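Local structure of nicotinate phosphoribosyltransferase (4HL7) at residues Q239-E253 against T270-L284. The protein probably catalyses ATP-dependent transfer of the phosphoribosyl group from phosphoribosyl diphosphate to nicotinate, giving nicotinate ribonucleotide on the way to NAD. Numbering follows the deposited sequence.
Sequences QALVNERDSQQVALE and TLTIDAFLNDFNRHL
Gln248 reaches across to Asp279 with a nearly straight hydrogen bond, NE2 to OD2 2.9 Å. Its chain runs extended, CG turned anti to the backbone N (chi1 176°), which carries the amide over to helix 273-279. The bond lies in the plane of the amide but meets Asp279 OD2 on the anti side, tilted from the carboxylate plane, the two planes being 86° apart. The amide's other end, OE1, sits at the edge of the Phe276 ring, 3.7 Å from CD1, and lies within hydrogen-bonding distance of two waters, which accept from the backbone N of Thr270 and Leu271. The other carboxylate oxygen, Asp279 OD1, forms a salt bridge with Arg245 NH1 at 3.3 Å, its hydrogen bond weak, backed by a water shared between Arg245 NH2 and OD1. A further water joins Asp279 OD2 to Arg245 O and Gln249 N. Both helices belong to the alpha/beta-barrel part of the NAPRTase fold: the chain leaves helix 247-258, passes through barrel strand 265-267 and enters helix 273-279, segments 247-253 and 273-279 crossing at -54°. Beyond the carboxylate the contact turns apolar. Leu252 CB packs 4.1 Å from Leu284 CD1, while Leu252 CD2 and CD1 approach the rings of Phe276 and Phe280. Asn281 OD1 caps the next helix through Leu284 N.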
loop_
_atom_site.group_PDB
_atom_site.type_symbol
_atom_site.label_atom_id
_atom_site.label_comp_id
_atom_site.label_asym_id
_atom_site.label_seq_id
_atom_site.Cartn_x
_atom_site.Cartn_y
_atom_site.Cartn_z
ATOM N N GLN A 239 8.796 -16.441 1.196
ATOM C CA GLN A 239 8.392 -17.706 1.886
ATOM C C GLN A 239 8.284 -18.896 0.954
ATOM O O GLN A 239 8.280 -20.056 1.383
ATOM C CB GLN A 239 7.041 -17.522 2.644
ATOM C CG GLN A 239 7.139 -16.482 3.750
ATOM C CD GLN A 239 5.753 -16.053 4.229
ATOM O OE1 GLN A 239 4.776 -16.707 3.913
ATOM N NE2 GLN A 239 5.669 -14.937 4.975
ATOM N N ALA A 240 8.106 -18.603 -0.311
ATOM C CA ALA A 240 8.073 -19.619 -1.351
ATOM C C ALA A 240 9.450 -19.818 -2.027
ATOM O O ALA A 240 9.739 -20.926 -2.539
ATOM C CB ALA A 240 7.033 -19.254 -2.422
ATOM N N LEU A 241 10.272 -18.781 -2.041
ATOM C CA LEU A 241 11.481 -18.784 -2.858
ATOM C C LEU A 241 12.733 -19.283 -2.090
ATOM O O LEU A 241 13.693 -19.814 -2.745
ATOM C CB LEU A 241 11.766 -17.341 -3.367
ATOM C CG LEU A 241 10.615 -16.747 -4.192
ATOM C CD1 LEU A 241 10.966 -15.311 -4.547
ATOM C CD2 LEU A 241 10.521 -17.564 -5.444
ATOM N N VAL A 242 12.738 -19.132 -0.762
ATOM C CA VAL A 242 13.837 -19.698 0.068
ATOM C C VAL A 242 13.209 -20.471 1.211
ATOM O O VAL A 242 12.010 -20.591 1.273
ATOM C CB VAL A 242 14.767 -18.560 0.625
ATOM C CG1 VAL A 242 15.406 -17.839 -0.595
ATOM C CG2 VAL A 242 14.002 -17.481 1.478
ATOM N N ASN A 243 14.016 -20.934 2.188
ATOM C CA ASN A 243 13.381 -21.578 3.289
ATOM C C ASN A 243 12.558 -20.575 4.080
ATOM O O ASN A 243 12.928 -19.419 4.178
ATOM C CB ASN A 243 14.406 -22.270 4.231
ATOM C CG ASN A 243 13.699 -23.131 5.259
ATOM O OD1 ASN A 243 13.454 -22.676 6.408
ATOM N ND2 ASN A 243 13.249 -24.339 4.815
ATOM N N GLU A 244 11.399 -20.994 4.604
ATOM C CA GLU A 244 10.522 -20.011 5.324
ATOM C C GLU A 244 11.278 -19.215 6.429
ATOM O O GLU A 244 11.094 -18.019 6.598
ATOM C CB GLU A 244 9.322 -20.743 5.984
ATOM C CG GLU A 244 8.198 -21.133 5.002
ATOM C CD GLU A 244 8.397 -22.558 4.467
ATOM O OE1 GLU A 244 9.588 -22.952 4.267
ATOM O OE2 GLU A 244 7.393 -23.298 4.263
ATOM N N ARG A 245 12.125 -19.913 7.175
ATOM C CA ARG A 245 12.791 -19.208 8.260
ATOM C C ARG A 245 13.764 -18.106 7.768
ATOM O O ARG A 245 14.066 -17.172 8.545
ATOM C CB ARG A 245 13.545 -20.253 9.151
ATOM C CG ARG A 245 14.351 -19.626 10.270
ATOM C CD ARG A 245 13.480 -18.944 11.299
ATOM N NE ARG A 245 14.335 -18.339 12.343
ATOM C CZ ARG A 245 15.017 -17.196 12.219
ATOM N NH1 ARG A 245 14.965 -16.445 11.131
ATOM N NH2 ARG A 245 15.771 -16.781 13.246
ATOM N N ASP A 246 14.297 -18.242 6.543
ATOM C CA ASP A 246 15.211 -17.266 5.976
ATOM C C ASP A 246 14.501 -16.202 5.177
ATOM O O ASP A 246 15.132 -15.256 4.697
ATOM C CB ASP A 246 16.211 -17.993 5.017
ATOM C CG ASP A 246 17.075 -18.971 5.737
ATOM O OD1 ASP A 246 17.508 -18.639 6.871
ATOM O OD2 ASP A 246 17.287 -20.077 5.190
ATOM N N SER A 247 13.186 -16.357 4.990
ATOM C CA SER A 247 12.434 -15.551 4.023
ATOM C C SER A 247 12.536 -14.021 4.243
ATOM O O SER A 247 12.797 -13.263 3.307
ATOM C CB SER A 247 10.974 -15.987 4.025
ATOM O OG SER A 247 10.362 -15.769 5.285
ATOM N N GLN A 248 12.361 -13.577 5.497
ATOM C CA GLN A 248 12.321 -12.195 5.768
ATOM C C GLN A 248 13.756 -11.601 5.668
ATOM O O GLN A 248 13.986 -10.533 5.087
ATOM C CB GLN A 248 11.732 -11.968 7.145
ATOM C CG GLN A 248 11.749 -10.503 7.545
ATOM C CD GLN A 248 10.928 -10.271 8.794
ATOM O OE1 GLN A 248 9.935 -9.536 8.763
ATOM N NE2 GLN A 248 11.307 -10.917 9.872
ATOM N N GLN A 249 14.731 -12.329 6.188
ATOM C CA GLN A 249 16.094 -11.872 6.085
ATOM C C GLN A 249 16.607 -11.773 4.669
ATOM O O GLN A 249 17.229 -10.752 4.310
ATOM C CB GLN A 249 17.046 -12.737 6.929
ATOM C CG GLN A 249 18.273 -11.871 7.209
ATOM C CD GLN A 249 19.120 -12.426 8.287
ATOM O OE1 GLN A 249 19.182 -11.897 9.387
ATOM N NE2 GLN A 249 19.770 -13.506 7.982
ATOM N N VAL A 250 16.337 -12.787 3.862
ATOM C CA VAL A 250 16.767 -12.751 2.449
ATOM C C VAL A 250 16.067 -11.612 1.705
ATOM O O VAL A 250 16.681 -10.903 0.895
ATOM C CB VAL A 250 16.543 -14.098 1.732
ATOM C CG1 VAL A 250 16.678 -13.908 0.222
ATOM C CG2 VAL A 250 17.497 -15.179 2.330
ATOM N N ALA A 251 14.769 -11.411 1.996
ATOM C CA ALA A 251 14.030 -10.340 1.316
ATOM C C ALA A 251 14.654 -8.990 1.702
ATOM O O ALA A 251 14.831 -8.091 0.841
ATOM C CB ALA A 251 12.556 -10.382 1.714
ATOM N N LEU A 252 15.011 -8.822 3.005
ATOM C CA LEU A 252 15.729 -7.555 3.370
ATOM C C LEU A 252 17.059 -7.367 2.602
ATOM O O LEU A 252 17.337 -6.272 2.085
ATOM C CB LEU A 252 15.985 -7.440 4.898
ATOM C CG LEU A 252 14.727 -7.365 5.824
ATOM C CD1 LEU A 252 15.119 -7.711 7.231
ATOM C CD2 LEU A 252 14.201 -5.912 5.734
ATOM N N GLU A 253 17.877 -8.407 2.538
ATOM C CA GLU A 253 19.139 -8.330 1.850
ATOM C C GLU A 253 18.964 -8.058 0.365
ATOM O O GLU A 253 19.703 -7.275 -0.223
ATOM C CB GLU A 253 19.910 -9.662 2.087
ATOM C CG GLU A 253 20.272 -9.778 3.571
ATOM C CD GLU A 253 20.909 -11.115 3.867
ATOM O OE1 GLU A 253 20.573 -12.066 3.172
ATOM O OE2 GLU A 253 21.721 -11.193 4.792
ATOM N N THR A 270 5.292 -8.336 8.642
ATOM C CA THR A 270 4.900 -9.460 7.801
ATOM C C THR A 270 4.715 -10.690 8.681
ATOM O O THR A 270 3.791 -11.496 8.515
ATOM C CB THR A 270 5.987 -9.774 6.781
ATOM O OG1 THR A 270 6.249 -8.624 5.957
ATOM C CG2 THR A 270 5.548 -11.001 5.901
ATOM N N LEU A 271 5.597 -10.809 9.674
ATOM C CA LEU A 271 5.548 -11.895 10.634
ATOM C C LEU A 271 5.191 -11.272 11.986
ATOM O O LEU A 271 3.999 -11.006 12.215
ATOM C CB LEU A 271 6.908 -12.632 10.689
ATOM C CG LEU A 271 7.253 -13.196 9.291
ATOM C CD1 LEU A 271 8.664 -13.724 9.263
ATOM C CD2 LEU A 271 6.306 -14.362 8.937
ATOM N N THR A 272 6.177 -11.031 12.868
ATOM C CA THR A 272 5.880 -10.259 14.112
ATOM C C THR A 272 7.057 -9.305 14.370
ATOM O O THR A 272 8.150 -9.506 13.851
ATOM C CB THR A 272 5.727 -11.110 15.325
ATOM O OG1 THR A 272 6.952 -11.831 15.554
ATOM C CG2 THR A 272 4.479 -12.098 15.190
ATOM N N ILE A 273 6.870 -8.355 15.279
ATOM C CA ILE A 273 7.984 -7.459 15.626
ATOM C C ILE A 273 9.172 -8.247 16.184
ATOM O O ILE A 273 10.337 -7.961 15.798
ATOM C CB ILE A 273 7.538 -6.330 16.578
ATOM C CG1 ILE A 273 8.640 -5.248 16.756
ATOM C CG2 ILE A 273 7.122 -6.903 17.925
ATOM C CD1 ILE A 273 9.186 -4.673 15.476
ATOM N N ASP A 274 8.938 -9.274 16.991
ATOM C CA ASP A 274 10.108 -10.059 17.464
ATOM C C ASP A 274 10.847 -10.747 16.357
ATOM O O ASP A 274 12.072 -10.814 16.398
ATOM C CB ASP A 274 9.751 -11.084 18.548
ATOM C CG ASP A 274 9.123 -10.429 19.761
ATOM O OD1 ASP A 274 9.765 -9.568 20.382
ATOM O OD2 ASP A 274 7.938 -10.702 20.019
ATOM N N ALA A 275 10.134 -11.331 15.377
ATOM C CA ALA A 275 10.825 -11.963 14.211
ATOM C C ALA A 275 11.590 -10.941 13.423
ATOM O O ALA A 275 12.702 -11.209 12.955
ATOM C CB ALA A 275 9.800 -12.651 13.281
ATOM N N PHE A 276 10.977 -9.776 13.214
ATOM C CA PHE A 276 11.654 -8.699 12.492
ATOM C C PHE A 276 12.924 -8.274 13.234
ATOM O O PHE A 276 14.007 -8.206 12.638
ATOM C CB PHE A 276 10.767 -7.486 12.355
ATOM C CG PHE A 276 11.431 -6.389 11.570
ATOM C CD1 PHE A 276 11.538 -6.465 10.171
ATOM C CD2 PHE A 276 12.038 -5.378 12.231
ATOM C CE1 PHE A 276 12.228 -5.472 9.467
ATOM C CE2 PHE A 276 12.721 -4.373 11.548
ATOM C CZ PHE A 276 12.806 -4.418 10.165
ATOM N N LEU A 277 12.825 -8.068 14.547
ATOM C CA LEU A 277 14.040 -7.624 15.289
ATOM C C LEU A 277 15.131 -8.661 15.235
ATOM O O LEU A 277 16.298 -8.310 15.172
ATOM C CB LEU A 277 13.678 -7.289 16.749
ATOM C CG LEU A 277 12.762 -6.039 16.833
ATOM C CD1 LEU A 277 12.550 -5.688 18.299
ATOM C CD2 LEU A 277 13.273 -4.834 16.056
ATOM N N ASN A 278 14.769 -9.941 15.240
ATOM C CA ASN A 278 15.779 -10.986 15.141
ATOM C C ASN A 278 16.462 -11.051 13.798
ATOM O O ASN A 278 17.606 -11.515 13.704
ATOM C CB ASN A 278 15.207 -12.376 15.448
ATOM C CG ASN A 278 14.886 -12.539 16.904
ATOM O OD1 ASN A 278 15.383 -11.765 17.749
ATOM N ND2 ASN A 278 14.044 -13.542 17.227
ATOM N N ASP A 279 15.788 -10.579 12.757
ATOM C CA ASP A 279 16.411 -10.573 11.419
ATOM C C ASP A 279 17.168 -9.288 11.101
ATOM O O ASP A 279 18.084 -9.283 10.268
ATOM C CB ASP A 279 15.321 -10.828 10.314
ATOM C CG ASP A 279 14.859 -12.296 10.272
ATOM O OD1 ASP A 279 15.589 -13.228 10.728
ATOM O OD2 ASP A 279 13.746 -12.523 9.807
ATOM N N PHE A 280 16.789 -8.209 11.759
ATOM C CA PHE A 280 17.214 -6.848 11.352
ATOM C C PHE A 280 18.541 -6.554 12.039
ATOM O O PHE A 280 18.589 -5.798 13.013
ATOM C CB PHE A 280 16.117 -5.849 11.739
ATOM C CG PHE A 280 16.165 -4.501 10.987
ATOM C CD1 PHE A 280 16.301 -4.427 9.592
ATOM C CD2 PHE A 280 16.001 -3.315 11.705
ATOM C CE1 PHE A 280 16.330 -3.192 8.951
ATOM C CE2 PHE A 280 16.050 -2.076 11.075
ATOM C CZ PHE A 280 16.172 -2.015 9.675
ATOM N N ASN A 281 19.626 -7.222 11.556
ATOM C CA ASN A 281 20.910 -7.109 12.213
ATOM C C ASN A 281 21.600 -5.741 11.959
ATOM O O ASN A 281 21.079 -4.836 11.301
ATOM C CB ASN A 281 21.810 -8.270 11.793
ATOM C CG ASN A 281 22.034 -8.312 10.314
ATOM O OD1 ASN A 281 22.313 -7.312 9.709
ATOM N ND2 ASN A 281 21.929 -9.515 9.726
ATOM N N ARG A 282 22.784 -5.586 12.521
ATOM C CA ARG A 282 23.388 -4.281 12.556
ATOM C C ARG A 282 23.668 -3.793 11.117
ATOM O O ARG A 282 23.428 -2.605 10.785
ATOM C CB ARG A 282 24.695 -4.324 13.416
ATOM C CG ARG A 282 25.256 -2.922 13.668
ATOM C CD ARG A 282 26.416 -2.859 14.688
ATOM N NE ARG A 282 27.607 -3.242 13.988
ATOM C CZ ARG A 282 28.305 -2.377 13.237
ATOM N NH1 ARG A 282 29.375 -2.804 12.566
ATOM N NH2 ARG A 282 27.883 -1.102 13.155
ATOM N N HIS A 283 24.091 -4.715 10.247
ATOM C CA HIS A 283 24.414 -4.321 8.865
ATOM C C HIS A 283 23.145 -3.884 8.128
ATOM O O HIS A 283 23.143 -2.816 7.504
ATOM C CB HIS A 283 25.246 -5.390 8.165
ATOM C CG HIS A 283 26.640 -5.635 8.819
ATOM N ND1 HIS A 283 27.204 -6.864 8.881
ATOM C CD2 HIS A 283 27.480 -4.792 9.531
ATOM C CE1 HIS A 283 28.399 -6.780 9.475
ATOM N NE2 HIS A 283 28.567 -5.509 9.900
ATOM N N LEU A 284 22.022 -4.575 8.350
ATOM C CA LEU A 284 20.765 -4.237 7.696
ATOM C C LEU A 284 20.190 -2.973 8.286
ATOM O O LEU A 284 19.653 -2.127 7.576
ATOM C CB LEU A 284 19.755 -5.381 7.824
ATOM C CG LEU A 284 20.124 -6.559 6.896
ATOM C CD1 LEU A 284 19.279 -7.782 7.241
ATOM C CD2 LEU A 284 20.062 -6.223 5.410
HETATM O O HOH W 1 13.777 -14.452 7.991
HETATM O O HOH W 2 17.184 -14.302 12.637
HETATM O O HOH W 3 7.972 -9.452 10.622
HETATM O O HOH W 4 8.066 -7.596 7.704
#